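Local coordinates for protein amidohydrolase 2 (Bifidobacterium longum subsp. infantis, PDB 6UVZ) that probably acts as a metal-dependent hydrolase of the amidohydrolase superfamily, although its natural substrate is not established, at residues Y36-V50 with W220-F233. Numbering follows the deposited sequence.
Sequences YTVDDLAAEYAKFGV and WPVVELNSTFATHF
Trp220 and Pro221, joined by a cis peptide bond, meet the segment 36-50 as a folded pair: the chain doubles back at the cis bond with Pro221 CB over one indole face, and Leu41 CD1 lies over the other. The contact sits at the seam of the (beta/alpha)8, or TIM, barrel of the amidohydrolases, where helix 38-47, which follows the first strand, packs on the chain after the last strand, 214-216. The rigid proline ring also suits an aromatic face: Pro221 CG stands 3.6 Å from the centroid of the Tyr36 ring in a CH-pi contact. In an offset edge-to-face pair, the edge of Tyr36 is turned toward the Trp220 face, and Trp16 also meets its ring. Leu41 can reach the indole because its CG is anti to the backbone N (chi1 -178°); the same CD1 touches Phe229 CE2 at 3.6 Å, linking the tryptophan to an aromatic cluster. There Phe229 sends its edge into the face of Tyr45, planes at 86°, while Phe48 directs its own edge at a Phe229 face. A tyrosine suits position 45 because its ring serves the cluster while its hydroxyl hydrogen-bonds Tyr216 OH. Phe229 is also fixed at its backbone, where N gives a 2.7 Å hydrogen bond to Glu224 OE2. Beyond it, the Phe48 and Phe233 rings lie nearly parallel but slid apart, and the branched Val50 meets the Phe233 ring at its edge, Val50 CG1 lying 3.7 Å from Phe233 CZ.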
ATOM      1  N   TYR A  36      17.685   2.666  -5.085  1.00 44.49           N
ATOM      2  CA  TYR A  36      17.189   1.738  -4.079  1.00 41.49           C
ATOM      3  C   TYR A  36      16.804   0.432  -4.755  1.00 33.54           C
ATOM      4  O   TYR A  36      16.040   0.434  -5.727  1.00 45.76           O
ATOM      5  CB  TYR A  36      15.987   2.320  -3.331  1.00 46.09           C
ATOM      6  CG  TYR A  36      16.301   3.555  -2.518  1.00 46.89           C
ATOM      7  CD1 TYR A  36      16.157   4.824  -3.063  1.00 47.26           C
ATOM      8  CD2 TYR A  36      16.739   3.452  -1.204  1.00 43.91           C
ATOM      9  CE1 TYR A  36      16.442   5.957  -2.323  1.00 53.91           C
ATOM     10  CE2 TYR A  36      17.026   4.578  -0.456  1.00 42.56           C
ATOM     11  CZ  TYR A  36      16.876   5.828  -1.020  1.00 54.54           C
ATOM     12  OH  TYR A  36      17.161   6.951  -0.279  1.00 67.52           O
ATOM     13  N   THR A  37      17.332  -0.676  -4.245  1.00 30.43           N
ATOM     14  CA  THR A  37      17.056  -1.999  -4.780  1.00 37.89           C
ATOM     15  C   THR A  37      16.358  -2.850  -3.727  1.00 42.28           C
ATOM     16  O   THR A  37      16.316  -2.509  -2.542  1.00 46.14           O
ATOM     17  CB  THR A  37      18.343  -2.690  -5.249  1.00 42.27           C
ATOM     18  OG1 THR A  37      19.220  -2.885  -4.131  1.00 43.58           O
ATOM     19  CG2 THR A  37      19.048  -1.846  -6.301  1.00 41.49           C
ATOM     20  N   VAL A  38      15.804  -3.976  -4.181  1.00 40.92           N
ATOM     21  CA  VAL A  38      15.144  -4.899  -3.264  1.00 41.75           C
ATOM     22  C   VAL A  38      16.153  -5.515  -2.301  1.00 46.18           C
ATOM     23  O   VAL A  38      15.807  -5.858  -1.163  1.00 55.78           O
ATOM     24  CB  VAL A  38      14.376  -5.973  -4.061  1.00 45.76           C
ATOM     25  CG1 VAL A  38      15.325  -6.769  -4.947  1.00 58.75           C
ATOM     26  CG2 VAL A  38      13.602  -6.892  -3.128  1.00 48.42           C
ATOM     27  N   ASP A  39      17.413  -5.648  -2.725  1.00 44.18           N
ATOM     28  CA  ASP A  39      18.443  -6.172  -1.833  1.00 34.74           C
ATOM     29  C   ASP A  39      18.717  -5.224  -0.674  1.00 40.24           C
ATOM     30  O   ASP A  39      19.050  -5.677   0.429  1.00 43.28           O
ATOM     31  CB  ASP A  39      19.729  -6.440  -2.615  1.00 39.00           C
ATOM     32  CG  ASP A  39      19.560  -7.525  -3.661  1.00 54.36           C
ATOM     33  OD1 ASP A  39      18.467  -8.127  -3.726  1.00 61.13           O
ATOM     34  OD2 ASP A  39      20.522  -7.775  -4.419  1.00 49.93           O
ATOM     35  N   ASP A  40      18.587  -3.914  -0.898  1.00 40.14           N
ATOM     36  CA  ASP A  40      18.770  -2.958   0.190  1.00 30.50           C
ATOM     37  C   ASP A  40      17.687  -3.117   1.248  1.00 49.30           C
ATOM     38  O   ASP A  40      17.955  -2.974   2.447  1.00 51.82           O
ATOM     39  CB  ASP A  40      18.780  -1.533  -0.361  1.00 38.40           C
ATOM     40  CG  ASP A  40      19.942  -1.279  -1.303  1.00 51.97           C
ATOM     41  OD1 ASP A  40      21.041  -1.815  -1.051  1.00 56.48           O
ATOM     42  OD2 ASP A  40      19.753  -0.544  -2.297  1.00 41.31           O
ATOM     43  N   LEU A  41      16.455  -3.413   0.824  1.00 54.61           N
ATOM     44  CA  LEU A  41      15.385  -3.666   1.782  1.00 43.11           C
ATOM     45  C   LEU A  41      15.584  -4.995   2.499  1.00 45.69           C
ATOM     46  O   LEU A  41      15.248  -5.115   3.683  1.00 41.06           O
ATOM     47  CB  LEU A  41      14.031  -3.639   1.075  1.00 36.67           C
ATOM     48  CG  LEU A  41      12.792  -3.847   1.949  1.00 33.45           C
ATOM     49  CD1 LEU A  41      12.666  -2.732   2.974  1.00 30.21           C
ATOM     50  CD2 LEU A  41      11.539  -3.934   1.093  1.00 39.03           C
ATOM     51  N   ALA A  42      16.128  -5.998   1.804  1.00 39.03           N
ATOM     52  CA  ALA A  42      16.391  -7.282   2.443  1.00 40.13           C
ATOM     53  C   ALA A  42      17.472  -7.169   3.509  1.00 51.35           C
ATOM     54  O   ALA A  42      17.413  -7.872   4.525  1.00 54.79           O
ATOM     55  CB  ALA A  42      16.788  -8.320   1.393  1.00 36.73           C
ATOM     56  N   ALA A  43      18.461  -6.297   3.300  1.00 56.98           N
ATOM     57  CA  ALA A  43      19.504  -6.108   4.301  1.00 53.29           C
ATOM     58  C   ALA A  43      18.958  -5.456   5.565  1.00 51.27           C
ATOM     59  O   ALA A  43      19.463  -5.718   6.662  1.00 50.41           O
ATOM     60  CB  ALA A  43      20.645  -5.272   3.722  1.00 40.51           C
ATOM     61  N   GLU A  44      17.934  -4.610   5.432  1.00 50.74           N
ATOM     62  CA  GLU A  44      17.326  -3.999   6.610  1.00 48.08           C
ATOM     63  C   GLU A  44      16.586  -5.034   7.448  1.00 51.68           C
ATOM     64  O   GLU A  44      16.703  -5.040   8.679  1.00 56.26           O
ATOM     65  CB  GLU A  44      16.383  -2.873   6.186  1.00 47.47           C
ATOM     66  CG  GLU A  44      17.086  -1.680   5.560  1.00 64.40           C
ATOM     67  CD  GLU A  44      17.914  -0.901   6.563  1.00 78.22           C
ATOM     68  OE1 GLU A  44      17.391  -0.590   7.653  1.00 83.37           O
ATOM     69  OE2 GLU A  44      19.091  -0.605   6.263  1.00 85.83           O
ATOM     70  N   TYR A  45      15.823  -5.918   6.801  1.00 44.54           N
ATOM     71  CA  TYR A  45      15.152  -6.987   7.529  1.00 45.33           C
ATOM     72  C   TYR A  45      16.134  -8.014   8.076  1.00 52.60           C
ATOM     73  O   TYR A  45      15.785  -8.753   9.003  1.00 41.69           O
ATOM     74  CB  TYR A  45      14.118  -7.670   6.634  1.00 32.96           C
ATOM     75  CG  TYR A  45      12.873  -6.843   6.420  1.00 40.22           C
ATOM     76  CD1 TYR A  45      11.937  -6.695   7.434  1.00 45.45           C
ATOM     77  CD2 TYR A  45      12.632  -6.207   5.209  1.00 45.49           C
ATOM     78  CE1 TYR A  45      10.798  -5.940   7.253  1.00 49.03           C
ATOM     79  CE2 TYR A  45      11.493  -5.448   5.016  1.00 38.70           C
ATOM     80  CZ  TYR A  45      10.580  -5.320   6.043  1.00 41.08           C
ATOM     81  OH  TYR A  45       9.443  -4.566   5.865  1.00 38.74           O
ATOM     82  N   ALA A  46      17.349  -8.077   7.526  1.00 58.35           N
ATOM     83  CA  ALA A  46      18.368  -8.953   8.093  1.00 45.59           C
ATOM     84  C   ALA A  46      18.880  -8.410   9.421  1.00 48.41           C
ATOM     85  O   ALA A  46      19.150  -9.180  10.350  1.00 44.12           O
ATOM     86  CB  ALA A  46      19.517  -9.133   7.102  1.00 28.03           C
ATOM     87  N   LYS A  47      19.018  -7.084   9.530  1.00 49.91           N
ATOM     88  CA  LYS A  47      19.438  -6.488  10.794  1.00 43.22           C
ATOM     89  C   LYS A  47      18.403  -6.705  11.888  1.00 51.47           C
ATOM     90  O   LYS A  47      18.755  -6.776  13.071  1.00 73.55           O
ATOM     91  CB  LYS A  47      19.705  -4.992  10.618  1.00 42.42           C
ATOM     92  CG  LYS A  47      20.982  -4.662   9.864  1.00 61.86           C
ATOM     93  CD  LYS A  47      21.387  -3.206  10.064  1.00 71.19           C
ATOM     94  CE  LYS A  47      20.348  -2.249   9.501  1.00 60.22           C
ATOM     95  NZ  LYS A  47      20.787  -0.829   9.618  1.00 55.45           N
ATOM     96  N   PHE A  48      17.131  -6.817  11.518  1.00 54.11           N
ATOM     97  CA  PHE A  48      16.052  -6.965  12.483  1.00 62.40           C
ATOM     98  C   PHE A  48      15.797  -8.416  12.870  1.00 48.43           C
ATOM     99  O   PHE A  48      14.921  -8.674  13.703  1.00 53.07           O
ATOM    100  CB  PHE A  48      14.768  -6.335  11.931  1.00 74.30           C
ATOM    101  CG  PHE A  48      14.916  -4.885  11.558  1.00 83.00           C
ATOM    102  CD1 PHE A  48      14.139  -4.331  10.555  1.00 88.35           C
ATOM    103  CD2 PHE A  48      15.833  -4.076  12.212  1.00 85.51           C
ATOM    104  CE1 PHE A  48      14.274  -2.998  10.210  1.00 81.71           C
ATOM    105  CE2 PHE A  48      15.974  -2.743  11.869  1.00 81.87           C
ATOM    106  CZ  PHE A  48      15.192  -2.204  10.867  1.00 74.57           C
ATOM    107  N   GLY A  49      16.534  -9.360  12.291  1.00 29.09           N
ATOM    108  CA  GLY A  49      16.403 -10.753  12.672  1.00 38.95           C
ATOM    109  C   GLY A  49      15.075 -11.391  12.345  1.00 50.52           C
ATOM    110  O   GLY A  49      14.697 -12.373  12.990  1.00 71.40           O
ATOM    111  N   VAL A  50      14.350 -10.865  11.364  1.00 52.03           N
ATOM    112  CA  VAL A  50      13.077 -11.430  10.955  1.00 47.03           C
ATOM    113  C   VAL A  50      13.276 -12.200   9.658  1.00 50.94           C
ATOM    114  O   VAL A  50      14.227 -11.975   8.903  1.00 47.26           O
ATOM    115  CB  VAL A  50      11.987 -10.346  10.794  1.00 47.02           C
ATOM    116  CG1 VAL A  50      11.695  -9.680  12.130  1.00 45.60           C
ATOM    117  CG2 VAL A  50      12.413  -9.317   9.762  1.00 46.27           C
ATOM    118  N   TRP A 220       8.979   1.797   2.727  1.00 42.88           N
ATOM    119  CA  TRP A 220      10.390   2.000   2.443  1.00 39.07           C
ATOM    120  C   TRP A 220      10.581   2.344   0.966  1.00 47.28           C
ATOM    121  O   TRP A 220       9.884   1.795   0.107  1.00 46.29           O
ATOM    122  CB  TRP A 220      11.174   0.736   2.806  1.00 36.52           C
ATOM    123  CG  TRP A 220      12.656   0.842   2.647  1.00 43.57           C
ATOM    124  CD1 TRP A 220      13.551   1.277   3.578  1.00 45.93           C
ATOM    125  CD2 TRP A 220      13.421   0.492   1.487  1.00 41.66           C
ATOM    126  NE1 TRP A 220      14.826   1.226   3.069  1.00 44.74           N
ATOM    127  CE2 TRP A 220      14.774   0.747   1.787  1.00 36.54           C
ATOM    128  CE3 TRP A 220      13.092  -0.009   0.224  1.00 43.12           C
ATOM    129  CZ2 TRP A 220      15.797   0.519   0.871  1.00 34.52           C
ATOM    130  CZ3 TRP A 220      14.111  -0.236  -0.686  1.00 37.32           C
ATOM    131  CH2 TRP A 220      15.446   0.028  -0.357  1.00 38.58           C
ATOM    132  N   PRO A 221      11.517   3.250   0.632  1.00 47.43           N
ATOM    133  CA  PRO A 221      12.408   3.983   1.537  1.00 44.92           C
ATOM    134  C   PRO A 221      11.890   5.363   1.936  1.00 53.40           C
ATOM    135  O   PRO A 221      12.649   6.158   2.489  1.00 58.12           O
ATOM    136  CB  PRO A 221      13.683   4.114   0.710  1.00 37.83           C
ATOM    137  CG  PRO A 221      13.171   4.277  -0.685  1.00 31.69           C
ATOM    138  CD  PRO A 221      11.889   3.468  -0.778  1.00 35.22           C
ATOM    139  N   VAL A 222      10.615   5.644   1.653  1.00 57.94           N
ATOM    140  CA  VAL A 222      10.041   6.933   2.018  1.00 56.87           C
ATOM    141  C   VAL A 222       9.979   7.107   3.531  1.00 53.90           C
ATOM    142  O   VAL A 222       9.976   8.242   4.023  1.00 57.09           O
ATOM    143  CB  VAL A 222       8.644   7.089   1.383  1.00 43.68           C
ATOM    144  CG1 VAL A 222       8.114   8.503   1.577  1.00 40.59           C
ATOM    145  CG2 VAL A 222       8.696   6.738  -0.095  1.00 29.83           C
ATOM    146  N   VAL A 223       9.951   6.006   4.286  1.00 44.57           N
ATOM    147  CA  VAL A 223       9.920   6.086   5.742  1.00 43.66           C
ATOM    148  C   VAL A 223      11.185   6.730   6.294  1.00 48.18           C
ATOM    149  O   VAL A 223      11.176   7.251   7.414  1.00 44.73           O
ATOM    150  CB  VAL A 223       9.701   4.678   6.341  1.00 36.35           C
ATOM    151  CG1 VAL A 223      10.940   3.812   6.152  1.00 33.78           C
ATOM    152  CG2 VAL A 223       9.309   4.766   7.811  1.00 33.09           C
ATOM    153  N   GLU A 224      12.276   6.726   5.526  1.00 55.44           N
ATOM    154  CA  GLU A 224      13.531   7.341   5.940  1.00 65.55           C
ATOM    155  C   GLU A 224      13.569   8.845   5.688  1.00 75.92           C
ATOM    156  O   GLU A 224      14.656   9.435   5.705  1.00 89.39           O
ATOM    157  CB  GLU A 224      14.707   6.664   5.231  1.00 70.90           C
ATOM    158  CG  GLU A 224      14.946   5.223   5.652  1.00 78.45           C
ATOM    159  CD  GLU A 224      15.464   5.103   7.075  1.00 84.07           C
ATOM    160  OE1 GLU A 224      15.957   6.112   7.621  1.00 85.36           O
ATOM    161  OE2 GLU A 224      15.379   3.996   7.646  1.00 78.82           O
ATOM    162  N   LEU A 225      12.418   9.475   5.457  1.00 75.85           N
ATOM    163  CA  LEU A 225      12.347  10.915   5.231  1.00 68.84           C
ATOM    164  C   LEU A 225      11.994  11.667   6.510  1.00 72.10           C
ATOM    165  O   LEU A 225      12.763  12.518   6.969  1.00 80.21           O
ATOM    166  CB  LEU A 225      11.328  11.224   4.125  1.00 67.41           C
ATOM    167  CG  LEU A 225      11.295  12.663   3.609  1.00 71.40           C
ATOM    168  CD1 LEU A 225      12.614  13.021   2.940  1.00 73.20           C
ATOM    169  CD2 LEU A 225      10.131  12.868   2.653  1.00 70.52           C
ATOM    170  N   ASN A 226      10.837  11.364   7.096  1.00 66.28           N
ATOM    171  CA  ASN A 226      10.411  11.966   8.352  1.00 67.52           C
ATOM    172  C   ASN A 226      10.549  11.014   9.531  1.00 69.69           C
ATOM    173  O   ASN A 226      10.059  11.321  10.623  1.00 80.40           O
ATOM    174  CB  ASN A 226       8.966  12.454   8.241  1.00 70.15           C
ATOM    175  CG  ASN A 226       8.760  13.410   7.083  1.00 74.17           C
ATOM    176  OD1 ASN A 226       9.712  14.003   6.575  1.00 69.87           O
ATOM    177  ND2 ASN A 226       7.510  13.568   6.660  1.00 83.81           N
ATOM    178  N   SER A 227      11.202   9.869   9.337  1.00 64.71           N
ATOM    179  CA  SER A 227      11.352   8.894  10.413  1.00 48.74           C
ATOM    180  C   SER A 227      12.537   7.988  10.077  1.00 45.64           C
ATOM    181  O   SER A 227      13.470   8.413   9.387  1.00 48.02           O
ATOM    182  CB  SER A 227      10.024   8.136  10.609  1.00 42.91           C
ATOM    183  OG  SER A 227      10.139   7.153  11.622  1.00 43.19           O
ATOM    184  N   THR A 228      12.496   6.749  10.561  1.00 50.85           N
ATOM    185  CA  THR A 228      13.506   5.751  10.245  1.00 51.23           C
ATOM    186  C   THR A 228      12.832   4.389  10.194  1.00 49.86           C
ATOM    187  O   THR A 228      11.866   4.135  10.918  1.00 51.83           O
ATOM    188  CB  THR A 228      14.647   5.744  11.273  1.00 61.87           C
ATOM    189  OG1 THR A 228      15.165   7.071  11.429  1.00 54.03           O
ATOM    190  CG2 THR A 228      15.774   4.826  10.821  1.00 82.05           C
ATOM    191  N   PHE A 229      13.337   3.523   9.311  1.00 48.93           N
ATOM    192  CA  PHE A 229      12.836   2.154   9.246  1.00 44.37           C
ATOM    193  C   PHE A 229      12.942   1.475  10.606  1.00 50.66           C
ATOM    194  O   PHE A 229      11.988   0.844  11.075  1.00 49.43           O
ATOM    195  CB  PHE A 229      13.606   1.367   8.183  1.00 42.99           C
ATOM    196  CG  PHE A 229      12.930   0.092   7.753  1.00 47.40           C
ATOM    197  CD1 PHE A 229      11.666  -0.238   8.216  1.00 52.75           C
ATOM    198  CD2 PHE A 229      13.564  -0.778   6.882  1.00 55.99           C
ATOM    199  CE1 PHE A 229      11.050  -1.409   7.822  1.00 60.42           C
ATOM    200  CE2 PHE A 229      12.952  -1.951   6.484  1.00 67.87           C
ATOM    201  CZ  PHE A 229      11.694  -2.266   6.954  1.00 66.19           C
ATOM    202  N   ALA A 230      14.098   1.606  11.262  1.00 48.80           N
ATOM    203  CA  ALA A 230      14.264   1.029  12.592  1.00 45.03           C
ATOM    204  C   ALA A 230      13.266   1.623  13.579  1.00 52.70           C
ATOM    205  O   ALA A 230      12.690   0.902  14.402  1.00 59.62           O
ATOM    206  CB  ALA A 230      15.696   1.240  13.082  1.00 39.16           C
ATOM    207  N   THR A 231      13.043   2.937  13.506  1.00 50.00           N
ATOM    208  CA  THR A 231      12.067   3.570  14.387  1.00 47.75           C
ATOM    209  C   THR A 231      10.652   3.102  14.068  1.00 49.64           C
ATOM    210  O   THR A 231       9.861   2.829  14.980  1.00 37.79           O
ATOM    211  CB  THR A 231      12.164   5.092  14.273  1.00 47.00           C
ATOM    212  OG1 THR A 231      13.521   5.503  14.482  1.00 61.52           O
ATOM    213  CG2 THR A 231      11.273   5.761  15.308  1.00 36.95           C
ATOM    214  N   HIS A 232      10.317   2.998  12.780  1.00 52.88           N
ATOM    215  CA  HIS A 232       8.976   2.562  12.401  1.00 51.31           C
ATOM    216  C   HIS A 232       8.768   1.082  12.688  1.00 56.69           C
ATOM    217  O   HIS A 232       7.718   0.686  13.209  1.00 50.14           O
ATOM    218  CB  HIS A 232       8.721   2.857  10.923  1.00 54.19           C
ATOM    219  CG  HIS A 232       7.473   2.224  10.392  1.00 65.83           C
ATOM    220  ND1 HIS A 232       6.212   2.621  10.783  1.00 69.60           N
ATOM    221  CD2 HIS A 232       7.293   1.214   9.508  1.00 68.88           C
ATOM    222  CE1 HIS A 232       5.308   1.886  10.158  1.00 72.56           C
ATOM    223  NE2 HIS A 232       5.938   1.025   9.379  1.00 74.13           N
ATOM    224  N   PHE A 233       9.753   0.244  12.352  1.00 60.45           N
ATOM    225  CA  PHE A 233       9.596  -1.193  12.551  1.00 56.40           C
ATOM    226  C   PHE A 233       9.534  -1.554  14.029  1.00 56.86           C
ATOM    227  O   PHE A 233       8.824  -2.492  14.405  1.00 50.94           O
ATOM    228  CB  PHE A 233      10.734  -1.949  11.866  1.00 63.43           C
ATOM    229  CG  PHE A 233      10.619  -3.442  11.975  1.00 57.19           C
ATOM    230  CD1 PHE A 233      11.490  -4.161  12.777  1.00 57.10           C
ATOM    231  CD2 PHE A 233       9.635  -4.126  11.281  1.00 50.57           C
ATOM    232  CE1 PHE A 233      11.385  -5.535  12.879  1.00 65.16           C
ATOM    233  CE2 PHE A 233       9.523  -5.500  11.380  1.00 55.96           C
ATOM    234  CZ  PHE A 233      10.400  -6.205  12.180  1.00 66.42           C
TER